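Local coordinates for glyoxalase family protein (Bacillus cereus, PDB 1SS4) that is of unknown function but belongs to the glyoxalase superfamily, probably binds a metal and is tentatively assigned methylmalonyl-CoA epimerase activity, at residues 24-29 with 59-64; 98-103 with 133-138; 107-112 with 144-149. All blocks are in the same frame, centred on the assembly; numbering follows the deposited sequence.

Overall arrangement
The chain forms two mixed four-stranded sheets with the same strand order, 1-4-3-2, as in the glyoxalase superfamily. Contact 1 packs helix 22-32 on strand 57-64 of the first sheet. Contacts 2 and 3, later in the chain, share the second sheet: strand 143-149 of contact 3 runs between the two strands of contact 2, their segments alternate in sequence, and their centres are about 7 Å apart. Contact 1 is about 16 Å from contact 2 and 19 Å from contact 3, centre to centre, yet Phe-28 and Phe-29 touch both. Contacts 2 and 3 also meet the second subunit, which extends the sheet along strand 95-103.

Contact 1. Residues 24-29 with 59-64; sequences NAISFF and EIAMMV
The ring of Phe-29, whose CB packs on Met-63, has one face occupied by its helix neighbour Phe-28: the CD2 atom of Phe-28 stands 3.9 Å above the plane of the Phe-29 ring, over its centre. In turn, CE2 of Phe-29 lies at the edge of the Phe-28 ring, in its plane. Further out, the Phe-29 ring touches Phe-101 and Ile-144, so it reaches into the second half of the chain while its base stays on the first. Helix 22-32 lies here against a strand of the first of the two mixed four-stranded sheets of the glyoxalase fold. Helix 24-29 runs almost parallel to strand 59-64, their axes 3° apart in direction and 10.0 Å apart at closest approach.

No hydrogen bond joins the two segments; the interface is apolar and buried. Ile-26 works with its longer branch, which extends to place CD1 3.7 Å from CB of Ala-61. Its shorter branch, CG2, stands anti to the backbone N and looks to the selenium of Met-63, a looser approach of 4.3 Å. The small methyl of Ala-61 points at the helix and leaves the reaching to the isoleucine. Met-63, a selenomethionine, does the opposite: its chain turns the same way at every torsion (chi2 -63°), curling back until the terminal methyl rests against the helix. Glu-59 makes salt bridges to Arg-39 and Arg-76 on the two flanking strands. Phe-29, for its part, reaches on to Ile-72 of strand 71-79. At the end of the curled chain, CE of Met-63 sits 3.7 Å from CB of Phe-29, and the same methyl lies 3.8 Å from the carbonyl O of Ile-26.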
loop_
_atom_site.group_PDB
_atom_site.type_symbol
_atom_site.label_atom_id
_atom_site.label_comp_id
_atom_site.label_asym_id
_atom_site.label_seq_id
_atom_site.Cartn_x
_atom_site.Cartn_y
_atom_site.Cartn_z
ATOM N N ASN A 24 7.431 -2.536 17.378
ATOM C CA ASN A 24 7.663 -1.131 17.039
ATOM C C ASN A 24 6.710 -0.598 15.971
ATOM O O ASN A 24 6.261 0.556 16.044
ATOM C CB ASN A 24 9.099 -0.896 16.555
ATOM C CG ASN A 24 10.127 -1.058 17.651
ATOM O OD1 ASN A 24 9.816 -0.937 18.834
ATOM N ND2 ASN A 24 11.370 -1.318 17.258
ATOM N N ALA A 25 6.424 -1.420 14.964
ATOM C CA ALA A 25 5.522 -0.994 13.885
ATOM C C ALA A 25 4.104 -0.805 14.430
ATOM O O ALA A 25 3.445 0.184 14.126
ATOM C CB ALA A 25 5.538 -2.017 12.751
ATOM N N ILE A 26 3.640 -1.747 15.247
ATOM C CA ILE A 26 2.316 -1.625 15.857
ATOM C C ILE A 26 2.284 -0.305 16.638
ATOM O O ILE A 26 1.367 0.495 16.491
ATOM C CB ILE A 26 2.018 -2.798 16.846
ATOM C CG1 ILE A 26 1.888 -4.114 16.075
ATOM C CG2 ILE A 26 0.732 -2.514 17.626
ATOM C CD1 ILE A 26 1.637 -5.320 16.956
ATOM N N SER A 27 3.303 -0.070 17.454
ATOM C CA SER A 27 3.344 1.157 18.248
ATOM C C SER A 27 3.230 2.412 17.383
ATOM O O SER A 27 2.482 3.339 17.699
ATOM C CB SER A 27 4.640 1.202 19.064
ATOM O OG SER A 27 4.797 2.463 19.691
ATOM N N PHE A 28 3.972 2.438 16.283
ATOM C CA PHE A 28 3.954 3.576 15.375
ATOM C C PHE A 28 2.582 3.836 14.746
ATOM O O PHE A 28 2.096 4.964 14.753
ATOM C CB PHE A 28 4.992 3.378 14.266
ATOM C CG PHE A 28 4.999 4.478 13.251
ATOM C CD1 PHE A 28 5.469 5.747 13.591
ATOM C CD2 PHE A 28 4.515 4.263 11.970
ATOM C CE1 PHE A 28 5.453 6.785 12.657
ATOM C CE2 PHE A 28 4.489 5.296 11.028
ATOM C CZ PHE A 28 4.960 6.556 11.374
ATOM N N PHE A 29 1.947 2.803 14.201
ATOM C CA PHE A 29 0.658 3.024 13.585
ATOM C C PHE A 29 -0.415 3.358 14.616
ATOM O O PHE A 29 -1.390 4.032 14.296
ATOM C CB PHE A 29 0.317 1.845 12.679
ATOM C CG PHE A 29 1.084 1.884 11.369
ATOM C CD1 PHE A 29 0.724 2.793 10.376
ATOM C CD2 PHE A 29 2.210 1.100 11.179
ATOM C CE1 PHE A 29 1.487 2.926 9.203
ATOM C CE2 PHE A 29 2.991 1.218 10.006
ATOM C CZ PHE A 29 2.625 2.135 9.020
ATOM N N GLU A 59 4.843 -13.625 11.870
ATOM C CA GLU A 59 3.965 -13.083 12.886
ATOM C C GLU A 59 3.236 -11.940 12.183
ATOM O O GLU A 59 3.861 -11.098 11.518
ATOM C CB GLU A 59 4.744 -12.548 14.082
ATOM C CG GLU A 59 3.838 -12.207 15.261
ATOM C CD GLU A 59 4.597 -11.564 16.410
ATOM O OE1 GLU A 59 5.824 -11.366 16.269
ATOM O OE2 GLU A 59 3.966 -11.253 17.451
ATOM N N ILE A 60 1.920 -11.913 12.341
ATOM C CA ILE A 60 1.073 -10.918 11.693
ATOM C C ILE A 60 0.275 -10.069 12.672
ATOM O O ILE A 60 -0.145 -10.550 13.728
ATOM C CB ILE A 60 0.079 -11.623 10.745
ATOM C CG1 ILE A 60 0.843 -12.247 9.574
ATOM C CG2 ILE A 60 -0.958 -10.647 10.231
ATOM C CD1 ILE A 60 -0.016 -13.151 8.733
ATOM N N ALA A 61 0.072 -8.807 12.312
ATOM C CA ALA A 61 -0.708 -7.880 13.127
ATOM C C ALA A 61 -1.590 -7.078 12.182
ATOM O O ALA A 61 -1.105 -6.527 11.200
ATOM C CB ALA A 61 0.202 -6.952 13.908
HETATM N N MSE A 62 -2.882 -7.013 12.470
HETATM C CA MSE A 62 -3.792 -6.274 11.613
HETATM C C MSE A 62 -4.238 -4.978 12.282
HETATM O O MSE A 62 -4.773 -4.997 13.390
HETATM C CB MSE A 62 -5.010 -7.139 11.280
HETATM C CG MSE A 62 -5.925 -6.550 10.216
HETATM SE SE MSE A 62 -5.116 -6.457 8.433
HETATM C CE MSE A 62 -5.258 -8.345 7.885
HETATM N N MSE A 63 -3.983 -3.858 11.606
HETATM C CA MSE A 63 -4.354 -2.528 12.096
HETATM C C MSE A 63 -5.573 -2.058 11.298
HETATM O O MSE A 63 -5.635 -2.254 10.086
HETATM C CB MSE A 63 -3.240 -1.507 11.832
HETATM C CG MSE A 63 -1.831 -1.903 12.233
HETATM SE SE MSE A 63 -1.692 -2.169 14.148
HETATM C CE MSE A 63 -1.875 -0.352 14.771
ATOM N N VAL A 64 -6.510 -1.395 11.964
ATOM C CA VAL A 64 -7.690 -0.885 11.287
ATOM C C VAL A 64 -7.891 0.595 11.604
ATOM O O VAL A 64 -7.550 1.056 12.701
ATOM C CB VAL A 64 -8.957 -1.675 11.690
ATOM C CG1 VAL A 64 -9.286 -1.445 13.183
ATOM C CG2 VAL A 64 -10.127 -1.261 10.793
#

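Contact 2. Residues 98-103 with 133-138; sequences RVMFTV and LCYIRG. With FMT (formic acid), chain F.
Arg-98 and Tyr-135 meet with guanidinium and ring planes at 89°, yet the pair neither stacks nor bonds directly: NE of Arg-98 is 3.6 Å from OH of Tyr-135. Water 1 spans them, accepting from NH2 of Arg-98 at 3.0 Å and lying in a weak bond with the Tyr-135 hydroxyl. The two strands are not neighbours; strand 143-149 runs between them in the second glyoxalase sheet, and the side chains reach across it. CB of Met-100 lies on one face of the Arg-98 guanidinium, 3.5 Å from its plane and over its centre. CG of Met-100 is anti to the backbone N (chi1 166°) and the chain then bends twice, bringing CE 3.9 Å from CD1 of Leu-133 and, more distantly, to the edge of the Tyr-135 ring. Arg-137 holds a formic acid, probably from the crystallisation liquor, through NE to O1 at 2.8 Å and through NH2 to O2. NH1 of Arg-98 donates a hydrogen bond to OD1 of Asn-14 of the second subunit, while its ion pair with Glu-73 of that subunit is long and weak. Tyr-135 thus gives mainly packing and a water link; the polar grip on this buried guanidinium lies largely at the dimer interface.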
loop_
_atom_site.group_PDB
_atom_site.type_symbol
_atom_site.label_atom_id
_atom_site.label_comp_id
_atom_site.label_asym_id
_atom_site.label_seq_id
_atom_site.Cartn_x
_atom_site.Cartn_y
_atom_site.Cartn_z
ATOM N N ARG A 98 3.998 4.972 -0.774
ATOM C CA ARG A 98 3.573 5.349 0.561
ATOM C C ARG A 98 2.072 5.310 0.699
ATOM O O ARG A 98 1.350 5.413 -0.290
ATOM C CB ARG A 98 4.046 6.781 0.847
ATOM C CG ARG A 98 3.512 7.816 -0.186
ATOM C CD ARG A 98 2.397 8.648 0.412
ATOM N NE ARG A 98 1.674 9.483 -0.551
ATOM C CZ ARG A 98 0.576 9.097 -1.188
ATOM N NH1 ARG A 98 0.079 7.881 -0.979
ATOM N NH2 ARG A 98 -0.069 9.941 -1.979
ATOM N N VAL A 99 1.616 5.150 1.935
ATOM C CA VAL A 99 0.196 5.243 2.211
ATOM C C VAL A 99 0.049 6.677 2.758
ATOM O O VAL A 99 0.935 7.176 3.464
ATOM C CB VAL A 99 -0.292 4.210 3.259
ATOM C CG1 VAL A 99 -0.078 2.785 2.712
ATOM C CG2 VAL A 99 0.447 4.355 4.558
HETATM N N MSE A 100 -1.046 7.341 2.382
HETATM C CA MSE A 100 -1.347 8.719 2.792
HETATM C C MSE A 100 -2.506 8.727 3.795
HETATM O O MSE A 100 -3.548 8.123 3.548
HETATM C CB MSE A 100 -1.727 9.541 1.549
HETATM C CG MSE A 100 -2.380 10.901 1.811
HETATM SE SE MSE A 100 -1.124 12.178 2.493
HETATM C CE MSE A 100 -0.082 12.539 0.917
ATOM N N PHE A 101 -2.315 9.400 4.923
ATOM C CA PHE A 101 -3.351 9.490 5.957
ATOM C C PHE A 101 -3.816 10.949 6.121
ATOM O O PHE A 101 -3.003 11.871 6.074
ATOM C CB PHE A 101 -2.798 9.037 7.315
ATOM C CG PHE A 101 -2.346 7.604 7.353
ATOM C CD1 PHE A 101 -3.277 6.567 7.385
ATOM C CD2 PHE A 101 -0.991 7.292 7.418
ATOM C CE1 PHE A 101 -2.870 5.231 7.489
ATOM C CE2 PHE A 101 -0.570 5.957 7.524
ATOM C CZ PHE A 101 -1.520 4.923 7.560
ATOM N N THR A 102 -5.118 11.159 6.306
ATOM C CA THR A 102 -5.599 12.522 6.559
ATOM C C THR A 102 -5.818 12.548 8.065
ATOM O O THR A 102 -6.481 11.671 8.602
ATOM C CB THR A 102 -6.939 12.826 5.883
ATOM O OG1 THR A 102 -6.778 12.775 4.461
ATOM C CG2 THR A 102 -7.430 14.244 6.279
ATOM N N VAL A 103 -5.235 13.530 8.738
ATOM C CA VAL A 103 -5.367 13.649 10.185
ATOM C C VAL A 103 -5.996 14.986 10.564
ATOM O O VAL A 103 -6.093 15.899 9.742
ATOM C CB VAL A 103 -3.993 13.513 10.890
ATOM C CG1 VAL A 103 -3.446 12.112 10.672
ATOM C CG2 VAL A 103 -3.022 14.552 10.361
ATOM N N LEU A 133 0.253 19.270 3.800
ATOM C CA LEU A 133 0.735 17.895 3.838
ATOM C C LEU A 133 2.250 17.764 3.868
ATOM O O LEU A 133 2.977 18.716 3.585
ATOM C CB LEU A 133 0.196 17.120 2.634
ATOM C CG LEU A 133 0.856 17.440 1.294
ATOM C CD1 LEU A 133 0.480 16.369 0.279
ATOM C CD2 LEU A 133 0.438 18.832 0.815
ATOM N N CYS A 134 2.710 16.563 4.208
ATOM C CA CYS A 134 4.127 16.269 4.275
ATOM C C CYS A 134 4.363 14.767 4.142
ATOM O O CYS A 134 3.419 13.968 4.173
ATOM C CB CYS A 134 4.708 16.733 5.610
ATOM S SG CYS A 134 4.072 15.817 7.031
ATOM N N TYR A 135 5.631 14.413 3.989
ATOM C CA TYR A 135 6.066 13.021 3.914
ATOM C C TYR A 135 6.924 12.838 5.147
ATOM O O TYR A 135 7.719 13.708 5.500
ATOM C CB TYR A 135 6.931 12.752 2.683
ATOM C CG TYR A 135 6.187 12.401 1.416
ATOM C CD1 TYR A 135 6.879 11.914 0.301
ATOM C CD2 TYR A 135 4.811 12.572 1.314
ATOM C CE1 TYR A 135 6.215 11.606 -0.877
ATOM C CE2 TYR A 135 4.141 12.277 0.142
ATOM C CZ TYR A 135 4.851 11.795 -0.951
ATOM O OH TYR A 135 4.185 11.537 -2.119
ATOM N N ILE A 136 6.770 11.698 5.794
ATOM C CA ILE A 136 7.515 11.388 6.995
ATOM C C ILE A 136 8.079 9.997 6.869
ATOM O O ILE A 136 7.420 9.119 6.314
ATOM C CB ILE A 136 6.576 11.383 8.224
ATOM C CG1 ILE A 136 6.032 12.787 8.462
ATOM C CG2 ILE A 136 7.301 10.837 9.449
ATOM C CD1 ILE A 136 7.083 13.758 8.911
ATOM N N ARG A 137 9.302 9.812 7.368
ATOM C CA ARG A 137 9.937 8.505 7.418
ATOM C C ARG A 137 9.591 8.065 8.843
ATOM O O ARG A 137 10.092 8.640 9.829
ATOM C CB ARG A 137 11.457 8.618 7.258
ATOM C CG ARG A 137 11.922 9.009 5.864
ATOM C CD ARG A 137 12.411 7.802 5.104
ATOM N NE ARG A 137 12.646 8.069 3.684
ATOM C CZ ARG A 137 12.395 7.182 2.729
ATOM N NH1 ARG A 137 11.906 6.000 3.070
ATOM N NH2 ARG A 137 12.636 7.466 1.446
ATOM N N GLY A 138 8.716 7.070 8.959
ATOM C CA GLY A 138 8.306 6.614 10.270
ATOM C C GLY A 138 9.083 5.428 10.790
ATOM O O GLY A 138 10.303 5.355 10.630
HETATM C C FMT F . 14.403 10.641 1.994
HETATM O O1 FMT F . 14.198 10.319 3.210
HETATM O O2 FMT F . 13.349 10.538 1.284
HETATM O O HOH W 1 0.993 12.731 -2.407
#

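Contact 3. Residues 107-112 with 144-149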
loop_
_atom_site.group_PDB
_atom_site.type_symbol
_atom_site.label_atom_id
_atom_site.label_comp_id
_atom_site.label_asym_id
_atom_site.label_seq_id
_atom_site.Cartn_x
_atom_site.Cartn_y
_atom_site.Cartn_z
ATOM N N ASP A 107 0.296 19.423 12.396
ATOM C CA ASP A 107 1.419 19.899 13.198
ATOM C C ASP A 107 1.602 19.066 14.470
ATOM O O ASP A 107 2.719 18.677 14.805
ATOM C CB ASP A 107 1.253 21.385 13.548
ATOM C CG ASP A 107 1.450 22.300 12.345
ATOM O OD1 ASP A 107 2.333 22.030 11.500
ATOM O OD2 ASP A 107 0.732 23.317 12.253
ATOM N N GLU A 108 0.515 18.776 15.176
ATOM C CA GLU A 108 0.611 17.971 16.386
ATOM C C GLU A 108 1.148 16.583 16.014
ATOM O O GLU A 108 2.028 16.040 16.687
ATOM C CB GLU A 108 -0.763 17.844 17.048
ATOM C CG GLU A 108 -0.771 17.299 18.470
ATOM C CD GLU A 108 -0.413 15.824 18.559
ATOM O OE1 GLU A 108 -0.999 15.018 17.798
ATOM O OE2 GLU A 108 0.445 15.465 19.399
HETATM N N MSE A 109 0.628 16.018 14.928
HETATM C CA MSE A 109 1.059 14.689 14.490
HETATM C C MSE A 109 2.535 14.676 14.101
HETATM O O MSE A 109 3.264 13.741 14.443
HETATM C CB MSE A 109 0.207 14.211 13.310
HETATM C CG MSE A 109 0.493 12.769 12.894
HETATM SE SE MSE A 109 0.198 11.480 14.316
HETATM C CE MSE A 109 -1.716 11.313 14.137
ATOM N N VAL A 110 2.978 15.706 13.385
ATOM C CA VAL A 110 4.380 15.773 12.983
ATOM C C VAL A 110 5.244 15.960 14.226
ATOM O O VAL A 110 6.271 15.299 14.390
ATOM C CB VAL A 110 4.650 16.947 11.994
ATOM C CG1 VAL A 110 6.151 17.110 11.780
ATOM C CG2 VAL A 110 3.972 16.673 10.660
ATOM N N SER A 111 4.819 16.853 15.112
ATOM C CA SER A 111 5.580 17.086 16.322
ATOM C C SER A 111 5.717 15.782 17.102
ATOM O O SER A 111 6.826 15.364 17.422
ATOM C CB SER A 111 4.899 18.151 17.185
ATOM O OG SER A 111 5.642 18.390 18.373
ATOM N N ARG A 112 4.591 15.133 17.385
ATOM C CA ARG A 112 4.589 13.883 18.137
ATOM C C ARG A 112 5.412 12.755 17.514
ATOM O O ARG A 112 6.231 12.136 18.190
ATOM C CB ARG A 112 3.159 13.391 18.330
ATOM C CG ARG A 112 3.050 12.189 19.248
ATOM C CD ARG A 112 1.797 11.415 18.956
ATOM N NE ARG A 112 0.641 12.289 18.801
ATOM C CZ ARG A 112 -0.532 11.873 18.344
ATOM N NH1 ARG A 112 -0.692 10.601 18.005
ATOM N NH2 ARG A 112 -1.542 12.718 18.221
ATOM N N ILE A 144 5.559 7.440 4.852
ATOM C CA ILE A 144 4.143 7.698 5.100
ATOM C C ILE A 144 3.842 9.129 4.677
ATOM O O ILE A 144 4.703 9.986 4.727
ATOM C CB ILE A 144 3.816 7.602 6.597
ATOM C CG1 ILE A 144 4.235 6.239 7.140
ATOM C CG2 ILE A 144 2.361 7.830 6.811
ATOM C CD1 ILE A 144 3.474 5.093 6.529
ATOM N N GLY A 145 2.610 9.368 4.255
ATOM C CA GLY A 145 2.185 10.692 3.874
ATOM C C GLY A 145 1.141 11.122 4.905
ATOM O O GLY A 145 0.364 10.308 5.403
ATOM N N LEU A 146 1.144 12.400 5.244
ATOM C CA LEU A 146 0.178 12.946 6.200
ATOM C C LEU A 146 -0.442 14.183 5.594
ATOM O O LEU A 146 0.236 14.945 4.927
ATOM C CB LEU A 146 0.860 13.333 7.505
ATOM C CG LEU A 146 1.542 12.285 8.371
ATOM C CD1 LEU A 146 2.205 12.990 9.547
ATOM C CD2 LEU A 146 0.536 11.277 8.853
ATOM N N ALA A 147 -1.736 14.370 5.811
ATOM C CA ALA A 147 -2.422 15.555 5.312
ATOM C C ALA A 147 -3.507 16.008 6.279
ATOM O O ALA A 147 -4.079 15.201 7.007
ATOM C CB ALA A 147 -3.055 15.278 3.976
ATOM N N GLU A 148 -3.774 17.307 6.260
ATOM C CA GLU A 148 -4.820 17.911 7.078
ATOM C C GLU A 148 -5.672 18.775 6.149
ATOM O O GLU A 148 -5.150 19.583 5.381
ATOM C CB GLU A 148 -4.233 18.786 8.194
ATOM C CG GLU A 148 -5.281 19.699 8.829
ATOM C CD GLU A 148 -4.703 20.702 9.811
ATOM O OE1 GLU A 148 -5.350 21.752 10.011
ATOM O OE2 GLU A 148 -3.625 20.451 10.394
ATOM N N GLU A 149 -6.984 18.586 6.224
ATOM C CA GLU A 149 -7.937 19.332 5.405
ATOM C C GLU A 149 -8.191 20.726 5.999
ATOM O O GLU A 149 -8.320 20.871 7.215
ATOM C CB GLU A 149 -9.247 18.552 5.335
ATOM C CG GLU A 149 -9.722 18.243 3.942
ATOM C CD GLU A 149 -10.127 16.792 3.797
ATOM O OE1 GLU A 149 -10.836 16.282 4.697
ATOM O OE2 GLU A 149 -9.739 16.164 2.786
HETATM O O HOH W 2 -1.912 21.842 11.808
#
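OE2 of Glu-148 is gripped at the start of the helix: the backbone N of Ile-106 donates to it directly, and water 2 lies 2.6 Å from OE2 and probably donates to it. That water also accepts a weak bond from the backbone N of Asp-107, tying strand to helix. This is a helix-on-sheet contact of the glyoxalase fold, with helix 106-115 against strand 143-149 of the second mixed four-stranded sheet. OD1 of Asp-107 makes a salt bridge with Arg-132.

Beyond the polar end, Leu-146 points at the helix and carries the apolar contact through one methyl. Its CD1 lies 3.8 Å from CG of Met-109, a selenomethionine, and the two side chains cross at about a right angle. That CG stands opposite the backbone N about the CA-CB bond (chi1 -174°), which carries it to the leucine; the bend at chi2 then takes the selenium to Arg-112. Val-110 joins less closely, with CG2 4.2 Å from the same CD1. Within the helix, Arg-112 bridges back one turn to Glu-108, whose OE1 also bonds to Asn-7 of the second subunit. NE of Arg-112 donates almost straight (166°) to the syn lone pair of Glu-108 OE2, which lies in the guanidinium plane. Over one face of this guanidinium, offset toward the rim, the selenium of Met-109 stands 3.9 Å above the plane of Arg-112.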